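Local coordinates for genome polyprotein (Rhinovirus C, PDB 6KU8) that probably cleaves the viral polyprotein as a picornain 3C cysteine protease of chymotrypsin-like fold, and binds the inhibitor rupintrivir, at residues F112-G126 / L138-C150. Sequence-based numbering, arbitrary orientation.
Sequences FPMLDVEVGTVIPYG and LLKYNYPTKPGQC. With AG7 (4-{2-(4-fluoro-benzyl)-6-methyl-5-[(5-methyl-isoxazole-3-carbonyl)-amino]-4-oxo-heptanoylamino}-5-(2-oxo-pyrrolidin-3-yl)-pentanoic acid ethyl ester), chain B.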
ATOM      1  N   PHE A 112      -1.695  -7.007 -13.796  1.00 17.66           N
ATOM      2  CA  PHE A 112      -2.470  -7.773 -12.822  1.00 21.36           C
ATOM      3  C   PHE A 112      -3.814  -7.090 -12.670  1.00 22.11           C
ATOM      4  O   PHE A 112      -4.069  -6.383 -11.688  1.00 18.70           O
ATOM      5  CB  PHE A 112      -1.734  -7.871 -11.488  1.00 22.23           C
ATOM      6  CG  PHE A 112      -0.389  -8.476 -11.624  1.00 22.35           C
ATOM      7  CD1 PHE A 112       0.749  -7.686 -11.569  1.00 22.55           C
ATOM      8  CD2 PHE A 112      -0.266  -9.842 -11.867  1.00 22.65           C
ATOM      9  CE1 PHE A 112       2.004  -8.259 -11.712  1.00 23.20           C
ATOM     10  CE2 PHE A 112       0.979 -10.422 -12.019  1.00 22.09           C
ATOM     11  CZ  PHE A 112       2.112  -9.633 -11.947  1.00 21.93           C
ATOM     12  N   PRO A 113      -4.690  -7.258 -13.648  1.00 20.80           N
ATOM     13  CA  PRO A 113      -5.947  -6.516 -13.630  1.00 21.91           C
ATOM     14  C   PRO A 113      -6.946  -7.175 -12.679  1.00 27.55           C
ATOM     15  O   PRO A 113      -7.162  -8.392 -12.721  1.00 22.19           O
ATOM     16  CB  PRO A 113      -6.382  -6.561 -15.096  1.00 27.72           C
ATOM     17  CG  PRO A 113      -5.826  -7.888 -15.594  1.00 27.40           C
ATOM     18  CD  PRO A 113      -4.481  -7.993 -14.911  1.00 19.56           C
ATOM     19  N   MET A 114      -7.507  -6.363 -11.777  1.00 21.24           N
ATOM     20  CA  MET A 114      -8.425  -6.809 -10.717  1.00 24.48           C
ATOM     21  C   MET A 114      -7.964  -8.120 -10.086  1.00 22.46           C
ATOM     22  O   MET A 114      -8.721  -9.081  -9.935  1.00 23.13           O
ATOM     23  CB  MET A 114      -9.861  -6.926 -11.237  1.00 27.38           C
ATOM     24  CG  MET A 114     -10.432  -5.594 -11.733  1.00 30.63           C
ATOM     25  SD  MET A 114     -10.428  -4.285 -10.461  1.00 36.27           S
ATOM     26  CE  MET A 114     -11.409  -3.044 -11.325  1.00 41.20           C
ATOM     27  N   LEU A 115      -6.702  -8.141  -9.687  1.00 23.76           N
ATOM     28  CA  LEU A 115      -6.142  -9.312  -9.039  1.00 20.51           C
ATOM     29  C   LEU A 115      -6.598  -9.386  -7.591  1.00 25.47           C
ATOM     30  O   LEU A 115      -6.611  -8.379  -6.875  1.00 22.65           O
ATOM     31  CB  LEU A 115      -4.615  -9.274  -9.101  1.00 21.89           C
ATOM     32  CG  LEU A 115      -3.874 -10.419  -8.423  1.00 23.85           C
ATOM     33  CD1 LEU A 115      -4.253 -11.741  -9.059  1.00 31.42           C
ATOM     34  CD2 LEU A 115      -2.381 -10.199  -8.519  1.00 26.62           C
ATOM     35  N   ASP A 116      -6.976 -10.588  -7.171  1.00 22.16           N
ATOM     36  CA  ASP A 116      -7.143 -10.920  -5.764  1.00 23.89           C
ATOM     37  C   ASP A 116      -6.590 -12.318  -5.572  1.00 27.12           C
ATOM     38  O   ASP A 116      -7.034 -13.256  -6.242  1.00 23.98           O
ATOM     39  CB  ASP A 116      -8.610 -10.863  -5.328  1.00 26.15           C
ATOM     40  CG  ASP A 116      -8.794 -11.228  -3.846  1.00 28.82           C
ATOM     41  OD1 ASP A 116      -9.392 -10.425  -3.115  1.00 33.75           O
ATOM     42  OD2 ASP A 116      -8.334 -12.303  -3.407  1.00 28.72           O
ATOM     43  N   VAL A 117      -5.621 -12.462  -4.675  1.00 21.32           N
ATOM     44  CA  VAL A 117      -5.037 -13.768  -4.404  1.00 24.88           C
ATOM     45  C   VAL A 117      -4.901 -13.920  -2.895  1.00 26.89           C
ATOM     46  O   VAL A 117      -4.690 -12.940  -2.172  1.00 21.71           O
ATOM     47  CB  VAL A 117      -3.676 -13.939  -5.126  1.00 23.30           C
ATOM     48  CG1 VAL A 117      -2.651 -12.966  -4.575  1.00 24.03           C
ATOM     49  CG2 VAL A 117      -3.188 -15.351  -5.008  1.00 30.63           C
ATOM     50  N   GLU A 118      -5.052 -15.150  -2.408  1.00 24.36           N
ATOM     51  CA  GLU A 118      -4.879 -15.388  -0.979  1.00 27.18           C
ATOM     52  C   GLU A 118      -3.395 -15.546  -0.670  1.00 23.69           C
ATOM     53  O   GLU A 118      -2.741 -16.458  -1.187  1.00 25.11           O
ATOM     54  CB  GLU A 118      -5.658 -16.618  -0.514  1.00 29.39           C
ATOM     55  CG  GLU A 118      -5.597 -16.764   1.018  1.00 36.37           C
ATOM     56  CD  GLU A 118      -6.595 -17.759   1.569  1.00 46.44           C
ATOM     57  OE1 GLU A 118      -7.425 -18.276   0.777  1.00 46.21           O
ATOM     58  OE2 GLU A 118      -6.542 -18.015   2.796  1.00 42.31           O
ATOM     59  N   VAL A 119      -2.842 -14.654   0.160  1.00 22.16           N
ATOM     60  CA  VAL A 119      -1.446 -14.841   0.569  1.00 20.07           C
ATOM     61  C   VAL A 119      -1.334 -15.621   1.868  1.00 25.45           C
ATOM     62  O   VAL A 119      -0.221 -16.000   2.260  1.00 24.61           O
ATOM     63  CB  VAL A 119      -0.697 -13.501   0.700  1.00 21.12           C
ATOM     64  CG1 VAL A 119      -0.770 -12.728  -0.623  1.00 20.28           C
ATOM     65  CG2 VAL A 119      -1.273 -12.670   1.846  1.00 21.39           C
ATOM     66  N   GLY A 120      -2.449 -15.886   2.545  1.00 23.87           N
ATOM     67  CA  GLY A 120      -2.405 -16.685   3.749  1.00 23.33           C
ATOM     68  C   GLY A 120      -2.116 -15.874   4.993  1.00 21.41           C
ATOM     69  O   GLY A 120      -2.620 -14.757   5.153  1.00 21.53           O
ATOM     70  N   THR A 121      -1.299 -16.427   5.879  1.00 21.17           N
ATOM     71  CA  THR A 121      -0.996 -15.778   7.147  1.00 23.03           C
ATOM     72  C   THR A 121       0.033 -14.676   6.945  1.00 25.99           C
ATOM     73  O   THR A 121       0.996 -14.826   6.183  1.00 22.91           O
ATOM     74  CB  THR A 121      -0.477 -16.799   8.164  1.00 26.95           C
ATOM     75  OG1 THR A 121      -1.502 -17.754   8.428  1.00 26.05           O
ATOM     76  CG2 THR A 121      -0.079 -16.124   9.476  1.00 25.89           C
ATOM     77  N   VAL A 122      -0.193 -13.555   7.621  1.00 20.82           N
ATOM     78  CA  VAL A 122       0.676 -12.396   7.564  1.00 20.71           C
ATOM     79  C   VAL A 122       1.226 -12.191   8.971  1.00 20.46           C
ATOM     80  O   VAL A 122       0.451 -12.078   9.928  1.00 24.77           O
ATOM     81  CB  VAL A 122      -0.088 -11.157   7.063  1.00 20.59           C
ATOM     82  CG1 VAL A 122       0.737  -9.895   7.231  1.00 19.24           C
ATOM     83  CG2 VAL A 122      -0.586 -11.353   5.613  1.00 20.55           C
ATOM     84  N   ILE A 123       2.548 -12.137   9.098  1.00 23.88           N
ATOM     85  CA  ILE A 123       3.177 -12.060  10.415  1.00 23.67           C
ATOM     86  C   ILE A 123       4.074 -10.834  10.518  1.00 21.83           C
ATOM     87  O   ILE A 123       4.817 -10.524   9.573  1.00 22.05           O
ATOM     88  CB  ILE A 123       3.991 -13.330  10.731  1.00 23.72           C
ATOM     89  CG1 ILE A 123       5.247 -13.372   9.857  1.00 29.22           C
ATOM     90  CG2 ILE A 123       3.135 -14.579  10.562  1.00 29.39           C
ATOM     91  CD1 ILE A 123       6.168 -14.556  10.108  1.00 31.52           C
ATOM     92  N   PRO A 124       4.071 -10.129  11.651  1.00 23.80           N
ATOM     93  CA  PRO A 124       5.042  -9.047  11.830  1.00 22.96           C
ATOM     94  C   PRO A 124       6.445  -9.612  11.721  1.00 25.85           C
ATOM     95  O   PRO A 124       6.758 -10.660  12.287  1.00 23.06           O
ATOM     96  CB  PRO A 124       4.740  -8.517  13.240  1.00 24.38           C
ATOM     97  CG  PRO A 124       3.280  -8.843  13.438  1.00 24.93           C
ATOM     98  CD  PRO A 124       3.130 -10.212  12.782  1.00 26.36           C
ATOM     99  N   TYR A 125       7.281  -8.929  10.956  1.00 24.39           N
ATOM    100  CA  TYR A 125       8.586  -9.473  10.634  1.00 24.97           C
ATOM    101  C   TYR A 125       9.734  -8.522  10.921  1.00 24.72           C
ATOM    102  O   TYR A 125      10.888  -8.962  10.933  1.00 29.96           O
ATOM    103  CB  TYR A 125       8.619  -9.909   9.159  1.00 26.23           C
ATOM    104  CG  TYR A 125       9.803 -10.793   8.806  1.00 26.76           C
ATOM    105  CD1 TYR A 125       9.866 -12.114   9.235  1.00 26.17           C
ATOM    106  CD2 TYR A 125      10.846 -10.303   8.032  1.00 25.94           C
ATOM    107  CE1 TYR A 125      10.957 -12.929   8.902  1.00 23.70           C
ATOM    108  CE2 TYR A 125      11.933 -11.096   7.699  1.00 22.14           C
ATOM    109  CZ  TYR A 125      11.986 -12.404   8.138  1.00 27.73           C
ATOM    110  OH  TYR A 125      13.074 -13.176   7.792  1.00 24.87           O
ATOM    111  N   GLY A 126       9.471  -7.250  11.167  1.00 27.06           N
ATOM    112  CA  GLY A 126      10.535  -6.355  11.554  1.00 26.06           C
ATOM    113  C   GLY A 126      11.180  -5.644  10.387  1.00 29.82           C
ATOM    114  O   GLY A 126      10.512  -5.280   9.411  1.00 28.92           O
ATOM    115  N   LEU A 138       7.748  -4.205   8.629  1.00 22.61           N
ATOM    116  CA  LEU A 138       7.238  -5.046   7.552  1.00 21.30           C
ATOM    117  C   LEU A 138       6.450  -6.222   8.111  1.00 21.67           C
ATOM    118  O   LEU A 138       6.790  -6.766   9.166  1.00 20.80           O
ATOM    119  CB  LEU A 138       8.384  -5.570   6.689  1.00 16.52           C
ATOM    120  CG  LEU A 138       9.025  -4.508   5.799  1.00 23.01           C
ATOM    121  CD1 LEU A 138      10.265  -5.108   5.153  1.00 18.96           C
ATOM    122  CD2 LEU A 138       8.013  -4.027   4.757  1.00 21.55           C
ATOM    123  N   LEU A 139       5.386  -6.597   7.398  1.00 19.37           N
ATOM    124  CA  LEU A 139       4.675  -7.853   7.596  1.00 18.22           C
ATOM    125  C   LEU A 139       5.066  -8.790   6.449  1.00 17.56           C
ATOM    126  O   LEU A 139       5.230  -8.340   5.312  1.00 21.79           O
ATOM    127  CB  LEU A 139       3.156  -7.627   7.623  1.00 20.74           C
ATOM    128  CG  LEU A 139       2.622  -6.491   8.508  1.00 18.55           C
ATOM    129  CD1 LEU A 139       1.095  -6.341   8.397  1.00 17.48           C
ATOM    130  CD2 LEU A 139       3.063  -6.715   9.944  1.00 19.80           C
ATOM    131  N   LYS A 140       5.261 -10.081   6.747  1.00 18.63           N
ATOM    132  CA  LYS A 140       5.729 -11.024   5.736  1.00 16.96           C
ATOM    133  C   LYS A 140       4.675 -12.091   5.469  1.00 19.86           C
ATOM    134  O   LYS A 140       3.964 -12.522   6.383  1.00 20.89           O
ATOM    135  CB  LYS A 140       7.049 -11.694   6.151  1.00 24.33           C
ATOM    136  CG  LYS A 140       7.704 -12.529   5.021  1.00 24.64           C
ATOM    137  CD  LYS A 140       7.879 -14.002   5.355  1.00 23.87           C
ATOM    138  CE  LYS A 140       6.886 -14.510   6.361  1.00 31.78           C
ATOM    139  NZ  LYS A 140       7.264 -15.854   6.900  1.00 25.28           N
ATOM    140  N   TYR A 141       4.565 -12.505   4.198  1.00 17.33           N
ATOM    141  CA  TYR A 141       3.647 -13.573   3.829  1.00 19.88           C
ATOM    142  C   TYR A 141       4.365 -14.551   2.908  1.00 22.72           C
ATOM    143  O   TYR A 141       5.171 -14.147   2.059  1.00 20.97           O
ATOM    144  CB  TYR A 141       2.348 -13.031   3.163  1.00 18.07           C
ATOM    145  CG  TYR A 141       2.491 -11.635   2.570  1.00 17.03           C
ATOM    146  CD1 TYR A 141       2.611 -11.439   1.201  1.00 17.55           C
ATOM    147  CD2 TYR A 141       2.510 -10.518   3.391  1.00 16.18           C
ATOM    148  CE1 TYR A 141       2.756 -10.153   0.667  1.00 16.55           C
ATOM    149  CE2 TYR A 141       2.664  -9.245   2.875  1.00 16.95           C
ATOM    150  CZ  TYR A 141       2.786  -9.068   1.517  1.00 16.05           C
ATOM    151  OH  TYR A 141       2.926  -7.799   1.012  1.00 17.57           O
ATOM    152  N   ASN A 142       4.086 -15.843   3.098  1.00 21.51           N
ATOM    153  CA  ASN A 142       4.698 -16.905   2.292  1.00 21.34           C
ATOM    154  C   ASN A 142       3.912 -17.058   0.991  1.00 20.84           C
ATOM    155  O   ASN A 142       3.133 -17.990   0.801  1.00 25.68           O
ATOM    156  CB  ASN A 142       4.745 -18.216   3.071  1.00 19.03           C
ATOM    157  CG  ASN A 142       5.582 -18.110   4.341  1.00 25.95           C
ATOM    158  OD1 ASN A 142       6.646 -17.486   4.345  1.00 29.58           O
ATOM    159  ND2 ASN A 142       5.105 -18.709   5.424  1.00 29.61           N
ATOM    160  N   TYR A 143       4.114 -16.094   0.091  1.00 19.47           N
ATOM    161  CA  TYR A 143       3.497 -16.113  -1.220  1.00 22.22           C
ATOM    162  C   TYR A 143       4.478 -15.505  -2.214  1.00 21.59           C
ATOM    163  O   TYR A 143       5.112 -14.490  -1.898  1.00 21.16           O
ATOM    164  CB  TYR A 143       2.174 -15.337  -1.229  1.00 21.66           C
ATOM    165  CG  TYR A 143       1.472 -15.384  -2.559  1.00 21.24           C
ATOM    166  CD1 TYR A 143       0.535 -16.374  -2.848  1.00 24.05           C
ATOM    167  CD2 TYR A 143       1.770 -14.457  -3.541  1.00 20.81           C
ATOM    168  CE1 TYR A 143      -0.099 -16.418  -4.085  1.00 27.71           C
ATOM    169  CE2 TYR A 143       1.160 -14.498  -4.779  1.00 25.80           C
ATOM    170  CZ  TYR A 143       0.225 -15.475  -5.050  1.00 31.00           C
ATOM    171  OH  TYR A 143      -0.382 -15.483  -6.290  1.00 32.65           O
ATOM    172  N   PRO A 144       4.635 -16.103  -3.433  1.00 25.05           N
ATOM    173  CA  PRO A 144       5.638 -15.584  -4.394  1.00 23.65           C
ATOM    174  C   PRO A 144       5.126 -14.386  -5.186  1.00 25.25           C
ATOM    175  O   PRO A 144       4.831 -14.445  -6.388  1.00 25.47           O
ATOM    176  CB  PRO A 144       5.917 -16.812  -5.274  1.00 26.63           C
ATOM    177  CG  PRO A 144       4.626 -17.602  -5.234  1.00 23.54           C
ATOM    178  CD  PRO A 144       4.092 -17.415  -3.837  1.00 25.32           C
ATOM    179  N   THR A 145       5.009 -13.259  -4.490  1.00 21.64           N
ATOM    180  CA  THR A 145       4.569 -12.028  -5.120  1.00 21.66           C
ATOM    181  C   THR A 145       5.540 -11.628  -6.230  1.00 27.91           C
ATOM    182  O   THR A 145       6.720 -11.992  -6.221  1.00 22.60           O
ATOM    183  CB  THR A 145       4.470 -10.917  -4.074  1.00 20.55           C
ATOM    184  OG1 THR A 145       5.732 -10.791  -3.417  1.00 18.36           O
ATOM    185  CG2 THR A 145       3.393 -11.256  -3.020  1.00 19.53           C
ATOM    186  N   LYS A 146       5.037 -10.834  -7.173  1.00 25.21           N
ATOM    187  CA  LYS A 146       5.739 -10.542  -8.416  1.00 26.69           C
ATOM    188  C   LYS A 146       5.966  -9.049  -8.606  1.00 26.28           C
ATOM    189  O   LYS A 146       5.209  -8.228  -8.078  1.00 24.04           O
ATOM    190  CB  LYS A 146       4.958 -11.075  -9.622  1.00 28.01           C
ATOM    191  CG  LYS A 146       4.855 -12.592  -9.667  1.00 33.01           C
ATOM    192  CD  LYS A 146       4.194 -13.076 -10.947  1.00 39.64           C
ATOM    193  CE  LYS A 146       4.204 -14.604 -11.020  1.00 44.51           C
ATOM    194  NZ  LYS A 146       5.605 -15.141 -10.957  1.00 48.85           N
ATOM    195  N   PRO A 147       6.993  -8.666  -9.369  1.00 30.71           N
ATOM    196  CA  PRO A 147       7.124  -7.258  -9.759  1.00 30.47           C
ATOM    197  C   PRO A 147       5.827  -6.776 -10.399  1.00 27.78           C
ATOM    198  O   PRO A 147       5.154  -7.522 -11.113  1.00 23.42           O
ATOM    199  CB  PRO A 147       8.284  -7.270 -10.761  1.00 32.37           C
ATOM    200  CG  PRO A 147       9.084  -8.493 -10.396  1.00 33.29           C
ATOM    201  CD  PRO A 147       8.098  -9.503  -9.884  1.00 25.52           C
ATOM    202  N   GLY A 148       5.468  -5.520 -10.122  1.00 23.60           N
ATOM    203  CA  GLY A 148       4.234  -4.938 -10.597  1.00 24.48           C
ATOM    204  C   GLY A 148       3.066  -5.020  -9.627  1.00 22.21           C
ATOM    205  O   GLY A 148       2.044  -4.372  -9.858  1.00 23.06           O
ATOM    206  N   GLN A 149       3.192  -5.780  -8.543  1.00 20.97           N
ATOM    207  CA  GLN A 149       2.139  -5.868  -7.547  1.00 20.35           C
ATOM    208  C   GLN A 149       2.328  -4.881  -6.400  1.00 18.95           C
ATOM    209  O   GLN A 149       1.535  -4.891  -5.458  1.00 19.41           O
ATOM    210  CB  GLN A 149       2.054  -7.299  -7.012  1.00 19.19           C
ATOM    211  CG  GLN A 149       1.674  -8.292  -8.091  1.00 20.07           C
ATOM    212  CD  GLN A 149       1.702  -9.709  -7.603  1.00 24.74           C
ATOM    213  OE1 GLN A 149       2.316 -10.011  -6.576  1.00 22.39           O
ATOM    214  NE2 GLN A 149       1.021 -10.598  -8.327  1.00 22.89           N
ATOM    215  N   CYS A 150       3.346  -4.024  -6.457  1.00 16.86           N
ATOM    216  CA  CYS A 150       3.547  -3.091  -5.360  1.00 16.99           C
ATOM    217  C   CYS A 150       2.376  -2.123  -5.251  1.00 17.98           C
ATOM    218  O   CYS A 150       1.741  -1.756  -6.247  1.00 19.58           O
ATOM    219  CB  CYS A 150       4.856  -2.327  -5.519  1.00 25.86           C
ATOM    220  SG  CYS A 150       6.240  -3.294  -4.871  1.00 29.87           S
TER
HETATM  221  C01 AG7 B 501      12.455  -5.473  -4.175  1.00 56.87           C
HETATM  222  C02 AG7 B 501      12.420  -4.048  -4.699  1.00 55.13           C
HETATM  223  O03 AG7 B 501      11.500  -6.169  -3.978  1.00 39.03           O
HETATM  224  C04 AG7 B 501      11.073  -3.349  -4.570  1.00 48.62           C
HETATM  225  C05 AG7 B 501      11.421  -1.882  -4.753  1.00 52.58           C
HETATM  226  C06 AG7 B 501      11.985  -1.289  -3.453  1.00 47.89           C
HETATM  227  C07 AG7 B 501      11.300  -1.457  -2.260  1.00 46.71           C
HETATM  228  C08 AG7 B 501      11.807  -0.926  -1.085  1.00 48.30           C
HETATM  229  C09 AG7 B 501      13.007  -0.225  -1.091  1.00 47.91           C
HETATM  230  C10 AG7 B 501      13.698  -0.054  -2.282  1.00 49.60           C
HETATM  231  C11 AG7 B 501      13.190  -0.586  -3.462  1.00 49.69           C
HETATM  232  N12 AG7 B 501       8.796  -4.272  -5.486  1.00 42.73           N
HETATM  233  C13 AG7 B 501       8.101  -4.899  -6.623  1.00 41.63           C
HETATM  234  C14 AG7 B 501       7.504  -6.168  -6.036  1.00 39.08           C
HETATM  235  C15 AG7 B 501       8.639  -7.234  -5.790  1.00 34.68           C
HETATM  236  C16 AG7 B 501       7.941  -8.666  -5.534  1.00 26.06           C
HETATM  237  N17 AG7 B 501       8.663  -9.596  -6.139  1.00 30.82           N
HETATM  238  O18 AG7 B 501       6.954  -8.840  -4.902  1.00 26.95           O
HETATM  239  C19 AG7 B 501       7.057  -4.103  -7.416  1.00 46.90           C
HETATM  240  C20 AG7 B 501       7.408  -2.608  -7.441  1.00 46.82           C
HETATM  241  C21 AG7 B 501       8.066  -2.534  -8.800  1.00 50.79           C
HETATM  242  O22 AG7 B 501       9.177  -1.727  -9.021  1.00 56.24           O
HETATM  243  O23 AG7 B 501       7.623  -3.222  -9.654  1.00 49.99           O
HETATM  244  C47 AG7 B 501      10.199  -3.944  -5.672  1.00 47.58           C
HETATM  245  O48 AG7 B 501      10.686  -4.173  -6.727  1.00 46.28           O
HETATM  246  C50 AG7 B 501       9.652  -1.855 -10.327  1.00 59.41           C
HETATM  247  C53 AG7 B 501      10.614  -0.701 -10.603  1.00 58.23           C
HETATM  248  C57 AG7 B 501      13.890  -5.905  -3.935  1.00 62.42           C
HETATM  249  N58 AG7 B 501      13.903  -7.142  -3.255  1.00 63.63           N
HETATM  250  C59 AG7 B 501      14.945  -7.375  -2.317  1.00 73.33           C
HETATM  251  O60 AG7 B 501      15.820  -6.624  -2.020  1.00 77.20           O
HETATM  252  C78 AG7 B 501      14.620  -6.124  -5.262  1.00 64.57           C
HETATM  253  C81 AG7 B 501      16.126  -6.359  -5.089  1.00 66.68           C
HETATM  254  F1  AG7 B 501      13.502   0.292   0.077  1.00 48.64           F
HETATM  255  C82 AG7 B 501      13.979  -7.305  -5.999  1.00 74.14           C
HETATM  256  C83 AG7 B 501       9.843  -8.944  -6.841  1.00 34.72           C
HETATM  257  C84 AG7 B 501       9.442  -7.397  -6.855  1.00 36.83           C
HETATM  258  C1  AG7 B 501      14.786  -8.743  -1.771  1.00 76.17           C
HETATM  259  O   HOH W   1       1.553 -16.592   4.317  1.00 24.61           O
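F112, just before strand 115-130, packs on the 146-149 turn beside the C-terminal sheet of this chymotrypsin-like 3C protease, an example of how a long strand backs the loop lining the inhibitor pocket, where the lactam probably replaces a substrate's P1 glutamine. Its ring sits anti to the carbonyl carbon (chi1 -57°), with Q149 CG over one face, 3.9 Å from the ring centroid in a CH-pi contact, and P147 O in plane at the edge. The Q149 amide, its NE2 above the rim of that face, is turned 62° from the F112 ring plane. Q149 OE1 accepts the N-H of K146 from above its carbonyl plane, spanning a type II turn whose G148 N donates to AG7 O23, while T145 OG1 donates to lactam O18. L115 CD2 touches Q149 NE2. V117 and Y143 point at each other, V117 CG2 lying obliquely 3.4 Å from Y143 CE1. V119 fills the angle between two tyrosines, CG2 against Y141 CB and CB against Y143 CB; the Y141 hydroxyl is hydrogen-bonded to ND1 of H164, whose NE2 is hydrogen-bonded to the inhibitor. Between strand and loop, a water donates to V119 O and T121 O and accepts from N142 N. V122 CG1 presses on L139 CB at 3.3 Å, closer than two carbons normally sit. Regular antiparallel pairing begins where I123 and K140 exchange two backbone bonds; the bent K140 chain lies alongside I123, its NZ hydrogen-bonded to N142 OD1. P124 packs its ring on L139 CD2. A classic beta bulge sets Y125 and G126 opposite L138: L138 O takes Y125 N at 2.9 Å and, weakly, G126 N, while L138 N donates to G126 O at 3.1 Å.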